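Local atomic coordinates of peptidoglycan glycosyltransferase (Burkholderia ambifaria, PDB entry 5UY7), a protein that belongs to the penicillin-binding proteins and carries a transpeptidase-family domain of the beta-lactamase-like fold. Residues M226-R231 with M407-F412; G328-A333 with M380-G385; S448-V453 with S512-S517. All blocks are in the same frame, centred on the assembly; numbering follows the deposited sequence.

Followed from the N terminus, the chain opens interaction 1 at the end of strand 222-229 and returns to it in the loop 407-412, closing a loop of 175 intervening residues. Nested within that loop, interaction 2 joins helix 326-333 to the C-terminal end of helix 374-381 and the turn after it, on the opposite side of the chain's centre, the two centres about 28 Å apart. Interaction 3 follows in series and closes a shorter loop of 58 residues, bringing 448-453 onto helix 509-526, the last helix in the model. Interactions 1 and 3 thus fasten loops to the sheet-and-helix part of the fold, whereas interaction 2 ties one helix to the end of another.

Interaction 1 of 3, residues M226-R231 with M407-F412; sequences MVVDVR and MPVTIF
Val409 lays its two methyl branches over side chains at the end of strand 222-229, CG2 meeting CG1 of Val228 at 4.3 Å and CG1 meeting CE of Met226 at the same 4.3 Å. The two valines face one another, and the methionine arrives from farther back along the strand. Its chain extends through chi2 and then turns about the CG-SD bond (chi3 -81°), which carries CE to Val409. Helix 390-401 adds Phe391 to this apolar cluster, touching both Met226 and Val409, while Val235 of strand 235-241 also packs on Val409. In the beta-lactamase-like fold of the transpeptidase domain, a central antiparallel sheet is flanked by helices; here strand 222-229 lies between strands 235-241 and 492-499, and the loop that follows strand 405-406 is drawn across its end. Farther along, the contact changes from methyl against methyl to thioether carbons against backbone carbonyls. Met407 sets CG 3.5 Å from Val230 O and brings CE to 3.1 Å from Arg231 O, a close methyl-to-carbonyl approach. Bends at chi2 (-65°) and chi3 (-76°) fold the thioether back on itself, placing the terminal methyl by the second carbonyl. Val230 O also accepts a hydrogen bond from His402 ND1, and Met407 N donates one to Thr398 OG1, tying both partners to the region round helix 390-401.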
ATOM      1  N   MET A 226       5.467  -4.515  -9.239  1.00 14.60           N
ATOM      2  CA  MET A 226       5.035  -5.899  -9.228  1.00 16.27           C
ATOM      3  C   MET A 226       3.518  -5.950  -9.246  1.00 17.50           C
ATOM      4  O   MET A 226       2.834  -5.011  -8.827  1.00 17.12           O
ATOM      5  CB  MET A 226       5.613  -6.706  -8.047  1.00 22.17           C
ATOM      6  CG  MET A 226       5.172  -6.330  -6.662  1.00 25.59           C
ATOM      7  SD  MET A 226       6.034  -7.347  -5.421  1.00 21.43           S
ATOM      8  CE  MET A 226       5.095  -8.862  -5.421  1.00 25.11           C
ATOM      9  N   VAL A 227       3.011  -7.048  -9.788  1.00 14.74           N
ATOM     10  CA  VAL A 227       1.581  -7.283  -9.935  1.00 14.04           C
ATOM     11  C   VAL A 227       1.285  -8.645  -9.332  1.00 16.56           C
ATOM     12  O   VAL A 227       1.966  -9.627  -9.651  1.00 17.17           O
ATOM     13  CB  VAL A 227       1.146  -7.233 -11.411  1.00 14.96           C
ATOM     14  CG1 VAL A 227      -0.373  -7.440 -11.530  1.00 14.35           C
ATOM     15  CG2 VAL A 227       1.539  -5.908 -12.049  1.00 16.00           C
ATOM     16  N   VAL A 228       0.302  -8.700  -8.434  1.00 13.14           N
ATOM     17  CA  VAL A 228      -0.053  -9.926  -7.729  1.00 13.48           C
ATOM     18  C   VAL A 228      -1.501 -10.275  -8.049  1.00 16.10           C
ATOM     19  O   VAL A 228      -2.386  -9.415  -7.973  1.00 16.15           O
ATOM     20  CB  VAL A 228       0.126  -9.775  -6.206  1.00 14.58           C
ATOM     21  CG1 VAL A 228      -0.253 -11.082  -5.508  1.00 17.65           C
ATOM     22  CG2 VAL A 228       1.570  -9.385  -5.866  1.00 16.32           C
ATOM     23  N   ASP A 229      -1.746 -11.543  -8.371  1.00 14.31           N
ATOM     24  CA  ASP A 229      -3.112 -12.041  -8.509  1.00 15.05           C
ATOM     25  C   ASP A 229      -3.748 -12.204  -7.129  1.00 17.24           C
ATOM     26  O   ASP A 229      -3.264 -12.982  -6.301  1.00 19.76           O
ATOM     27  CB  ASP A 229      -3.100 -13.372  -9.264  1.00 16.18           C
ATOM     28  CG  ASP A 229      -4.490 -13.959  -9.440  1.00 24.91           C
ATOM     29  OD1 ASP A 229      -5.337 -13.314 -10.077  1.00 27.04           O
ATOM     30  OD2 ASP A 229      -4.740 -15.078  -8.951  1.00 31.35           O
ATOM     31  N   VAL A 230      -4.848 -11.481  -6.891  1.00 16.49           N
ATOM     32  CA  VAL A 230      -5.487 -11.474  -5.572  1.00 19.20           C
ATOM     33  C   VAL A 230      -5.995 -12.861  -5.191  1.00 21.26           C
ATOM     34  O   VAL A 230      -5.899 -13.275  -4.028  1.00 23.88           O
ATOM     35  CB  VAL A 230      -6.620 -10.427  -5.550  1.00 17.19           C
ATOM     36  CG1 VAL A 230      -7.450 -10.539  -4.282  1.00 22.19           C
ATOM     37  CG2 VAL A 230      -6.026  -9.038  -5.669  1.00 19.86           C
ATOM     38  N   ARG A 231      -6.552 -13.597  -6.155  1.00 18.66           N
ATOM     39  CA  ARG A 231      -7.223 -14.855  -5.834  1.00 22.72           C
ATOM     40  C   ARG A 231      -6.238 -15.938  -5.403  1.00 23.69           C
ATOM     41  O   ARG A 231      -6.587 -16.801  -4.586  1.00 27.90           O
ATOM     42  CB  ARG A 231      -8.039 -15.342  -7.036  1.00 28.02           C
ATOM     43  CG  ARG A 231      -8.757 -16.671  -6.801  1.00 45.37           C
ATOM     44  CD  ARG A 231      -9.636 -17.074  -7.980  1.00 58.92           C
ATOM     45  NE  ARG A 231      -8.852 -17.384  -9.174  1.00 64.04           N
ATOM     46  CZ  ARG A 231      -8.312 -18.572  -9.428  1.00 62.87           C
ATOM     47  NH1 ARG A 231      -8.461 -19.572  -8.569  1.00 61.30           N
ATOM     48  NH2 ARG A 231      -7.617 -18.761 -10.543  1.00 58.15           N
ATOM     49  N   MET A 407      -2.699 -13.323   1.336  1.00 22.55           N
ATOM     50  CA  MET A 407      -2.354 -14.485   0.541  1.00 25.35           C
ATOM     51  C   MET A 407      -0.852 -14.739   0.580  1.00 18.27           C
ATOM     52  O   MET A 407      -0.060 -13.795   0.636  1.00 22.27           O
ATOM     53  CB  MET A 407      -2.794 -14.274  -0.905  1.00 29.49           C
ATOM     54  CG  MET A 407      -4.290 -14.071  -1.040  1.00 26.95           C
ATOM     55  SD  MET A 407      -5.157 -15.577  -0.541  1.00 36.03           S
ATOM     56  CE  MET A 407      -4.871 -16.618  -1.958  1.00 43.58           C
ATOM     57  N   PRO A 408      -0.424 -16.000   0.563  1.00 21.13           N
ATOM     58  CA  PRO A 408       1.005 -16.278   0.384  1.00 23.73           C
ATOM     59  C   PRO A 408       1.382 -15.857  -1.025  1.00 24.22           C
ATOM     60  O   PRO A 408       0.768 -16.298  -1.999  1.00 27.64           O
ATOM     61  CB  PRO A 408       1.107 -17.798   0.574  1.00 25.97           C
ATOM     62  CG  PRO A 408      -0.247 -18.240   1.076  1.00 36.45           C
ATOM     63  CD  PRO A 408      -1.224 -17.234   0.576  1.00 31.86           C
ATOM     64  N   VAL A 409       2.357 -14.972  -1.131  1.00 22.46           N
ATOM     65  CA  VAL A 409       2.764 -14.451  -2.429  1.00 19.91           C
ATOM     66  C   VAL A 409       3.919 -15.294  -2.946  1.00 23.70           C
ATOM     67  O   VAL A 409       4.945 -15.441  -2.274  1.00 27.58           O
ATOM     68  CB  VAL A 409       3.131 -12.965  -2.335  1.00 22.44           C
ATOM     69  CG1 VAL A 409       3.670 -12.479  -3.652  1.00 26.43           C
ATOM     70  CG2 VAL A 409       1.888 -12.162  -1.967  1.00 22.87           C
ATOM     71  N   THR A 410       3.738 -15.861  -4.139  1.00 22.82           N
ATOM     72  CA  THR A 410       4.603 -16.887  -4.697  1.00 25.02           C
ATOM     73  C   THR A 410       4.900 -16.544  -6.148  1.00 23.83           C
ATOM     74  O   THR A 410       4.059 -15.962  -6.838  1.00 21.73           O
ATOM     75  CB  THR A 410       3.923 -18.268  -4.622  1.00 28.69           C
ATOM     76  OG1 THR A 410       4.715 -19.237  -5.305  1.00 28.58           O
ATOM     77  CG2 THR A 410       2.536 -18.221  -5.280  1.00 27.97           C
ATOM     78  N   ILE A 411       6.090 -16.915  -6.620  1.00 21.46           N
ATOM     79  CA  ILE A 411       6.403 -16.755  -8.036  1.00 21.54           C
ATOM     80  C   ILE A 411       6.155 -18.037  -8.814  1.00 22.89           C
ATOM     81  O   ILE A 411       6.510 -18.122  -9.989  1.00 23.35           O
ATOM     82  CB  ILE A 411       7.837 -16.249  -8.267  1.00 28.46           C
ATOM     83  CG1 ILE A 411       8.861 -17.299  -7.825  1.00 30.93           C
ATOM     84  CG2 ILE A 411       8.047 -14.915  -7.566  1.00 32.47           C
ATOM     85  CD1 ILE A 411      10.174 -17.196  -8.567  1.00 38.56           C
ATOM     86  N   PHE A 412       5.541 -19.037  -8.195  1.00 23.81           N
ATOM     87  CA  PHE A 412       5.231 -20.277  -8.883  1.00 25.35           C
ATOM     88  C   PHE A 412       3.728 -20.416  -9.073  1.00 25.55           C
ATOM     89  O   PHE A 412       2.937 -19.979  -8.232  1.00 24.89           O
ATOM     90  CB  PHE A 412       5.774 -21.484  -8.116  1.00 28.16           C
ATOM     91  CG  PHE A 412       7.264 -21.501  -8.015  1.00 27.07           C
ATOM     92  CD1 PHE A 412       8.028 -22.087  -9.009  1.00 34.55           C
ATOM     93  CD2 PHE A 412       7.904 -20.925  -6.929  1.00 28.90           C
ATOM     94  CE1 PHE A 412       9.408 -22.102  -8.921  1.00 41.93           C
ATOM     95  CE2 PHE A 412       9.283 -20.936  -6.837  1.00 33.42           C
ATOM     96  CZ  PHE A 412      10.035 -21.521  -7.833  1.00 36.23           C
TER

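Interaction 2 of 3, residues G328-A333 with M380-G385; sequences GATKIA and MSYGYG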
ATOM      1  N   GLY A 328      -5.101  12.605  11.758  1.00 16.54           N
ATOM      2  CA  GLY A 328      -6.190  11.649  11.878  1.00 17.16           C
ATOM      3  C   GLY A 328      -5.691  10.237  12.115  1.00 16.80           C
ATOM      4  O   GLY A 328      -6.255   9.492  12.924  1.00 18.39           O
ATOM      5  N   ALA A 329      -4.633   9.842  11.399  1.00 15.41           N
ATOM      6  CA  ALA A 329      -4.047   8.525  11.632  1.00 16.72           C
ATOM      7  C   ALA A 329      -3.547   8.400  13.064  1.00 17.95           C
ATOM      8  O   ALA A 329      -3.747   7.365  13.714  1.00 19.26           O
ATOM      9  CB  ALA A 329      -2.904   8.282  10.637  1.00 16.00           C
ATOM     10  N   THR A 330      -2.901   9.454  13.573  1.00 17.12           N
ATOM     11  CA  THR A 330      -2.382   9.440  14.936  1.00 16.76           C
ATOM     12  C   THR A 330      -3.506   9.281  15.948  1.00 19.68           C
ATOM     13  O   THR A 330      -3.410   8.466  16.870  1.00 20.38           O
ATOM     14  CB  THR A 330      -1.605  10.727  15.209  1.00 17.84           C
ATOM     15  OG1 THR A 330      -0.444  10.766  14.371  1.00 19.39           O
ATOM     16  CG2 THR A 330      -1.183  10.807  16.689  1.00 19.67           C
ATOM     17  N   LYS A 331      -4.577  10.063  15.800  1.00 18.51           N
ATOM     18  CA  LYS A 331      -5.632  10.011  16.809  1.00 17.56           C
ATOM     19  C   LYS A 331      -6.334   8.661  16.792  1.00 19.55           C
ATOM     20  O   LYS A 331      -6.708   8.136  17.850  1.00 21.07           O
ATOM     21  CB  LYS A 331      -6.623  11.160  16.603  1.00 19.12           C
ATOM     22  CG  LYS A 331      -5.997  12.526  16.921  1.00 21.17           C
ATOM     23  CD  LYS A 331      -7.042  13.612  16.986  1.00 23.73           C
ATOM     24  CE  LYS A 331      -6.414  14.941  17.351  1.00 28.88           C
ATOM     25  NZ  LYS A 331      -7.470  15.920  17.700  1.00 31.15           N
ATOM     26  N   ILE A 332      -6.498   8.075  15.604  1.00 18.43           N
ATOM     27  CA  ILE A 332      -7.045   6.727  15.511  1.00 16.10           C
ATOM     28  C   ILE A 332      -6.084   5.723  16.141  1.00 17.37           C
ATOM     29  O   ILE A 332      -6.498   4.833  16.894  1.00 18.84           O
ATOM     30  CB  ILE A 332      -7.354   6.404  14.039  1.00 17.84           C
ATOM     31  CG1 ILE A 332      -8.526   7.262  13.560  1.00 17.10           C
ATOM     32  CG2 ILE A 332      -7.648   4.934  13.862  1.00 17.59           C
ATOM     33  CD1 ILE A 332      -8.750   7.171  12.026  1.00 16.66           C
ATOM     34  N   ALA A 333      -4.783   5.874  15.880  1.00 15.53           N
ATOM     35  CA  ALA A 333      -3.804   4.974  16.482  1.00 19.16           C
ATOM     36  C   ALA A 333      -3.835   5.037  18.002  1.00 21.87           C
ATOM     37  O   ALA A 333      -3.583   4.024  18.666  1.00 21.60           O
ATOM     38  CB  ALA A 333      -2.397   5.313  15.982  1.00 18.37           C
ATOM     39  N   MET A 380       4.511   5.610  13.495  1.00 23.81           N
ATOM     40  CA  MET A 380       4.276   4.369  12.760  1.00 20.22           C
ATOM     41  C   MET A 380       2.878   4.338  12.165  1.00 20.15           C
ATOM     42  O   MET A 380       2.682   3.767  11.086  1.00 21.13           O
ATOM     43  CB  MET A 380       4.492   3.154  13.664  1.00 25.61           C
ATOM     44  CG  MET A 380       5.958   2.774  13.847  1.00 25.17           C
ATOM     45  SD  MET A 380       6.172   1.348  14.937  1.00 27.67           S
ATOM     46  CE  MET A 380       6.751   2.135  16.433  1.00 29.85           C
ATOM     47  N   SER A 381       1.909   4.982  12.828  1.00 20.11           N
ATOM     48  CA  SER A 381       0.543   5.009  12.316  1.00 17.78           C
ATOM     49  C   SER A 381       0.458   5.709  10.972  1.00 17.50           C
ATOM     50  O   SER A 381      -0.469   5.442  10.198  1.00 19.27           O
ATOM     51  CB  SER A 381      -0.396   5.696  13.307  1.00 20.43           C
ATOM     52  OG  SER A 381      -0.318   7.113  13.248  1.00 22.75           O
ATOM     53  N   TYR A 382       1.398   6.609  10.678  1.00 18.62           N
ATOM     54  CA  TYR A 382       1.484   7.193   9.349  1.00 18.52           C
ATOM     55  C   TYR A 382       2.779   6.808   8.643  1.00 21.22           C
ATOM     56  O   TYR A 382       3.211   7.499   7.717  1.00 21.24           O
ATOM     57  CB  TYR A 382       1.268   8.714   9.387  1.00 21.19           C
ATOM     58  CG  TYR A 382       2.098   9.580  10.324  1.00 21.75           C
ATOM     59  CD1 TYR A 382       1.670   9.860  11.617  1.00 21.99           C
ATOM     60  CD2 TYR A 382       3.257  10.194   9.876  1.00 22.81           C
ATOM     61  CE1 TYR A 382       2.404  10.690  12.455  1.00 23.94           C
ATOM     62  CE2 TYR A 382       4.000  11.020  10.706  1.00 25.81           C
ATOM     63  CZ  TYR A 382       3.572  11.263  11.992  1.00 27.13           C
ATOM     64  OH  TYR A 382       4.313  12.093  12.803  1.00 31.17           O
ATOM     65  N   GLY A 383       3.381   5.688   9.041  1.00 18.99           N
ATOM     66  CA  GLY A 383       4.358   5.007   8.205  1.00 17.69           C
ATOM     67  C   GLY A 383       5.816   5.348   8.411  1.00 20.40           C
ATOM     68  O   GLY A 383       6.639   4.998   7.559  1.00 20.78           O
ATOM     69  N   TYR A 384       6.178   6.007   9.503  1.00 19.77           N
ATOM     70  CA  TYR A 384       7.575   6.314   9.756  1.00 24.54           C
ATOM     71  C   TYR A 384       8.004   5.685  11.071  1.00 24.31           C
ATOM     72  O   TYR A 384       7.195   5.523  11.988  1.00 24.91           O
ATOM     73  CB  TYR A 384       7.805   7.830   9.745  1.00 23.81           C
ATOM     74  CG  TYR A 384       7.492   8.402   8.384  1.00 22.73           C
ATOM     75  CD1 TYR A 384       8.379   8.235   7.326  1.00 27.55           C
ATOM     76  CD2 TYR A 384       6.285   9.045   8.130  1.00 26.44           C
ATOM     77  CE1 TYR A 384       8.092   8.727   6.066  1.00 27.29           C
ATOM     78  CE2 TYR A 384       5.990   9.544   6.866  1.00 27.24           C
ATOM     79  CZ  TYR A 384       6.905   9.379   5.838  1.00 25.08           C
ATOM     80  OH  TYR A 384       6.631   9.857   4.571  1.00 24.45           O
ATOM     81  N   GLY A 385       9.281   5.317  11.151  1.00 24.04           N
ATOM     82  CA  GLY A 385       9.778   4.572  12.290  1.00 27.54           C
ATOM     83  C   GLY A 385       9.729   3.070  12.134  1.00 28.06           C
ATOM     84  O   GLY A 385       9.980   2.351  13.110  1.00 28.56           O
TER
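Ser381 OG is hydrogen-bonded to Ala378 O, one turn back in its own helix, and with that bond made it lies against the backbone of helix 326-333, 3.5 Å from Ala329 O and 3.5 Å from Thr330 N, neither a hydrogen bond. A chi1 of 80° puts OG between the backbone N and the carbonyl carbon, where it can bond Ala378 O and still lie against Ala329. The carbonyl of Ala329 already serves its own helix, accepting from Ala333 N. Two alanines flank the serine closely: Ala333 CB is 3.4 Å from Ser381 CB, tighter than usual for two carbons, and Ala329 CB lies 3.9 Å from Ser381 OG. With such small residues meeting, the backbones come close, Ala329 CA to Ser381 CA measuring 5.8 Å. Helix 374-381 ends here in a Schellman motif, with Gly383 at positive phi as its C-prime residue, Tyr384 N bonded to Thr379 O and Gly383 N to Met380 O. Just before that glycine, Tyr382 sets its ring beside Thr330, and the two side chains run alongside each other in the same direction. Thr330 OG1 meets the ring at its edge, near the plane, 3.4 Å from Tyr382 CE1, while its hydrogen bond goes to Asn326 O within its own helix. At the base of the ring, Tyr382 CB packs on Ala329 CB at 4.4 Å. The tyrosine also touches Lys273 of helix 273-282, part of what is probably the SxxK motif of this family.

Interaction 3 of 3, residues S448-V453 with S512-S517; sequences SPDAAV and SGPVFS
A single hydrogen bond joins the two segments: Ser517 OG donates to Ala452 O at 2.7 Å, approaching with a C=O...donor angle of 134° and tilted 34° out of the carbonyl plane. Ser517 OG lies opposite the backbone N across the CA-CB bond, which directs the hydroxyl from the helix across to the loop. Weaker polar contacts follow where the backbones come closest, at Ala451 and Gly513. Ala451 CA-H points to Gly513 O at 3.6 Å with an angle of 153° at the hydrogen, and Pro514 CA lies 3.6 Å from Asp450 O in a more bent contact of the same kind. Gly513, lacking a side chain, lets the 3-10 turn 449-451 settle directly on the helix. This turn belongs to the link between helix 428-442 and the edge strand 459-466 of the sheet, and helix 509-526 packs over that sheet, Val515 and Phe516 both touching strand 492-499. Among apolar contacts, the Pro514 ring rests by the Asp450 side chain, Pro514 CG 3.9 Å from Asp450 CB, and Phe516 packs against the turn, its CD2 4.0 Å from Ala451 CB. Val453 CG2, a neighbour of Ser517 OG, lies 4.4 Å from Phe516 CE2, and Phe481 of strand 477-485 meets the Phe516 ring with the planes oblique. The phenyl edge also receives Ala451 O, in plane and 3.5 Å from Phe516 CE2; that oxygen is buried with no hydrogen-bonding partner in the model, and the weakly polar C-H edge probably offers it a partial substitute.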
ATOM      1  N   SER A 448      -4.675  11.639  -4.433  1.00 20.42           N
ATOM      2  CA  SER A 448      -3.912  10.975  -5.495  1.00 18.64           C
ATOM      3  C   SER A 448      -4.753  10.794  -6.752  1.00 20.53           C
ATOM      4  O   SER A 448      -4.919   9.678  -7.251  1.00 19.36           O
ATOM      5  CB  SER A 448      -3.383   9.630  -4.997  1.00 19.63           C
ATOM      6  OG  SER A 448      -2.517   9.825  -3.885  1.00 22.41           O
ATOM      7  N   PRO A 449      -5.267  11.884  -7.327  1.00 21.09           N
ATOM      8  CA  PRO A 449      -6.097  11.733  -8.530  1.00 22.11           C
ATOM      9  C   PRO A 449      -5.322  11.221  -9.734  1.00 22.32           C
ATOM     10  O   PRO A 449      -5.934  10.655 -10.655  1.00 23.66           O
ATOM     11  CB  PRO A 449      -6.625  13.155  -8.767  1.00 24.36           C
ATOM     12  CG  PRO A 449      -5.558  14.031  -8.205  1.00 27.19           C
ATOM     13  CD  PRO A 449      -5.048  13.303  -6.987  1.00 22.90           C
ATOM     14  N   ASP A 450      -4.000  11.379  -9.747  1.00 23.53           N
ATOM     15  CA  ASP A 450      -3.182  10.886 -10.848  1.00 25.77           C
ATOM     16  C   ASP A 450      -3.073   9.371 -10.863  1.00 21.87           C
ATOM     17  O   ASP A 450      -2.526   8.818 -11.830  1.00 23.00           O
ATOM     18  CB  ASP A 450      -1.775  11.493 -10.791  1.00 28.09           C
ATOM     19  CG  ASP A 450      -1.746  12.954 -11.210  1.00 49.51           C
ATOM     20  OD1 ASP A 450      -2.822  13.521 -11.492  1.00 56.18           O
ATOM     21  OD2 ASP A 450      -0.643  13.535 -11.263  1.00 62.77           O
ATOM     22  N   ALA A 451      -3.566   8.689  -9.832  1.00 17.66           N
ATOM     23  CA  ALA A 451      -3.597   7.232  -9.815  1.00 14.77           C
ATOM     24  C   ALA A 451      -4.919   6.669 -10.306  1.00 17.05           C
ATOM     25  O   ALA A 451      -5.060   5.446 -10.398  1.00 17.97           O
ATOM     26  CB  ALA A 451      -3.302   6.711  -8.406  1.00 16.79           C
ATOM     27  N   ALA A 452      -5.889   7.523 -10.611  1.00 16.64           N
ATOM     28  CA  ALA A 452      -7.136   7.059 -11.193  1.00 17.97           C
ATOM     29  C   ALA A 452      -6.873   6.341 -12.513  1.00 16.35           C
ATOM     30  O   ALA A 452      -5.928   6.662 -13.239  1.00 18.46           O
ATOM     31  CB  ALA A 452      -8.082   8.231 -11.435  1.00 18.23           C
ATOM     32  N   VAL A 453      -7.744   5.384 -12.822  1.00 15.75           N
ATOM     33  CA  VAL A 453      -7.663   4.571 -14.037  1.00 15.07           C
ATOM     34  C   VAL A 453      -8.941   4.768 -14.839  1.00 18.22           C
ATOM     35  O   VAL A 453     -10.004   4.270 -14.437  1.00 17.89           O
ATOM     36  CB  VAL A 453      -7.459   3.083 -13.692  1.00 15.03           C
ATOM     37  CG1 VAL A 453      -7.500   2.228 -14.953  1.00 16.77           C
ATOM     38  CG2 VAL A 453      -6.168   2.872 -12.917  1.00 16.91           C
ATOM     39  N   SER A 512       4.535   8.383  -8.766  1.00 21.95           N
ATOM     40  CA  SER A 512       4.182   6.975  -8.610  1.00 20.71           C
ATOM     41  C   SER A 512       2.782   6.667  -9.129  1.00 19.44           C
ATOM     42  O   SER A 512       2.546   5.588  -9.681  1.00 18.41           O
ATOM     43  CB  SER A 512       4.273   6.571  -7.135  1.00 22.07           C
ATOM     44  OG  SER A 512       3.410   7.378  -6.334  1.00 26.17           O
ATOM     45  N   GLY A 513       1.839   7.584  -8.931  1.00 19.73           N
ATOM     46  CA  GLY A 513       0.453   7.343  -9.267  1.00 18.90           C
ATOM     47  C   GLY A 513       0.214   6.979 -10.721  1.00 18.21           C
ATOM     48  O   GLY A 513      -0.472   5.999 -11.030  1.00 17.87           O
ATOM     49  N   PRO A 514       0.761   7.766 -11.648  1.00 19.08           N
ATOM     50  CA  PRO A 514       0.551   7.444 -13.068  1.00 19.50           C
ATOM     51  C   PRO A 514       1.142   6.113 -13.481  1.00 20.52           C
ATOM     52  O   PRO A 514       0.637   5.499 -14.426  1.00 20.35           O
ATOM     53  CB  PRO A 514       1.229   8.612 -13.793  1.00 22.77           C
ATOM     54  CG  PRO A 514       1.125   9.741 -12.810  1.00 22.10           C
ATOM     55  CD  PRO A 514       1.364   9.102 -11.485  1.00 21.47           C
ATOM     56  N   VAL A 515       2.208   5.655 -12.815  1.00 20.07           N
ATOM     57  CA  VAL A 515       2.755   4.337 -13.119  1.00 19.14           C
ATOM     58  C   VAL A 515       1.796   3.250 -12.654  1.00 16.77           C
ATOM     59  O   VAL A 515       1.529   2.279 -13.371  1.00 17.20           O
ATOM     60  CB  VAL A 515       4.142   4.160 -12.478  1.00 20.98           C
ATOM     61  CG1 VAL A 515       4.775   2.859 -12.989  1.00 21.84           C
ATOM     62  CG2 VAL A 515       5.023   5.353 -12.767  1.00 22.34           C
ATOM     63  N   PHE A 516       1.294   3.374 -11.420  1.00 16.19           N
ATOM     64  CA  PHE A 516       0.248   2.468 -10.962  1.00 15.36           C
ATOM     65  C   PHE A 516      -0.920   2.457 -11.942  1.00 17.01           C
ATOM     66  O   PHE A 516      -1.415   1.392 -12.342  1.00 14.80           O
ATOM     67  CB  PHE A 516      -0.244   2.872  -9.564  1.00 15.69           C
ATOM     68  CG  PHE A 516      -1.571   2.248  -9.200  1.00 15.13           C
ATOM     69  CD1 PHE A 516      -1.620   0.986  -8.615  1.00 15.21           C
ATOM     70  CD2 PHE A 516      -2.772   2.905  -9.478  1.00 15.15           C
ATOM     71  CE1 PHE A 516      -2.826   0.395  -8.299  1.00 15.39           C
ATOM     72  CE2 PHE A 516      -3.996   2.308  -9.168  1.00 16.74           C
ATOM     73  CZ  PHE A 516      -4.018   1.060  -8.572  1.00 17.60           C
ATOM     74  N   SER A 517      -1.378   3.648 -12.332  1.00 15.90           N
ATOM     75  CA  SER A 517      -2.557   3.747 -13.183  1.00 16.81           C
ATOM     76  C   SER A 517      -2.333   3.048 -14.515  1.00 16.98           C
ATOM     77  O   SER A 517      -3.192   2.298 -14.992  1.00 17.02           O
ATOM     78  CB  SER A 517      -2.914   5.211 -13.418  1.00 17.92           C
ATOM     79  OG  SER A 517      -3.920   5.317 -14.413  1.00 18.65           O
TER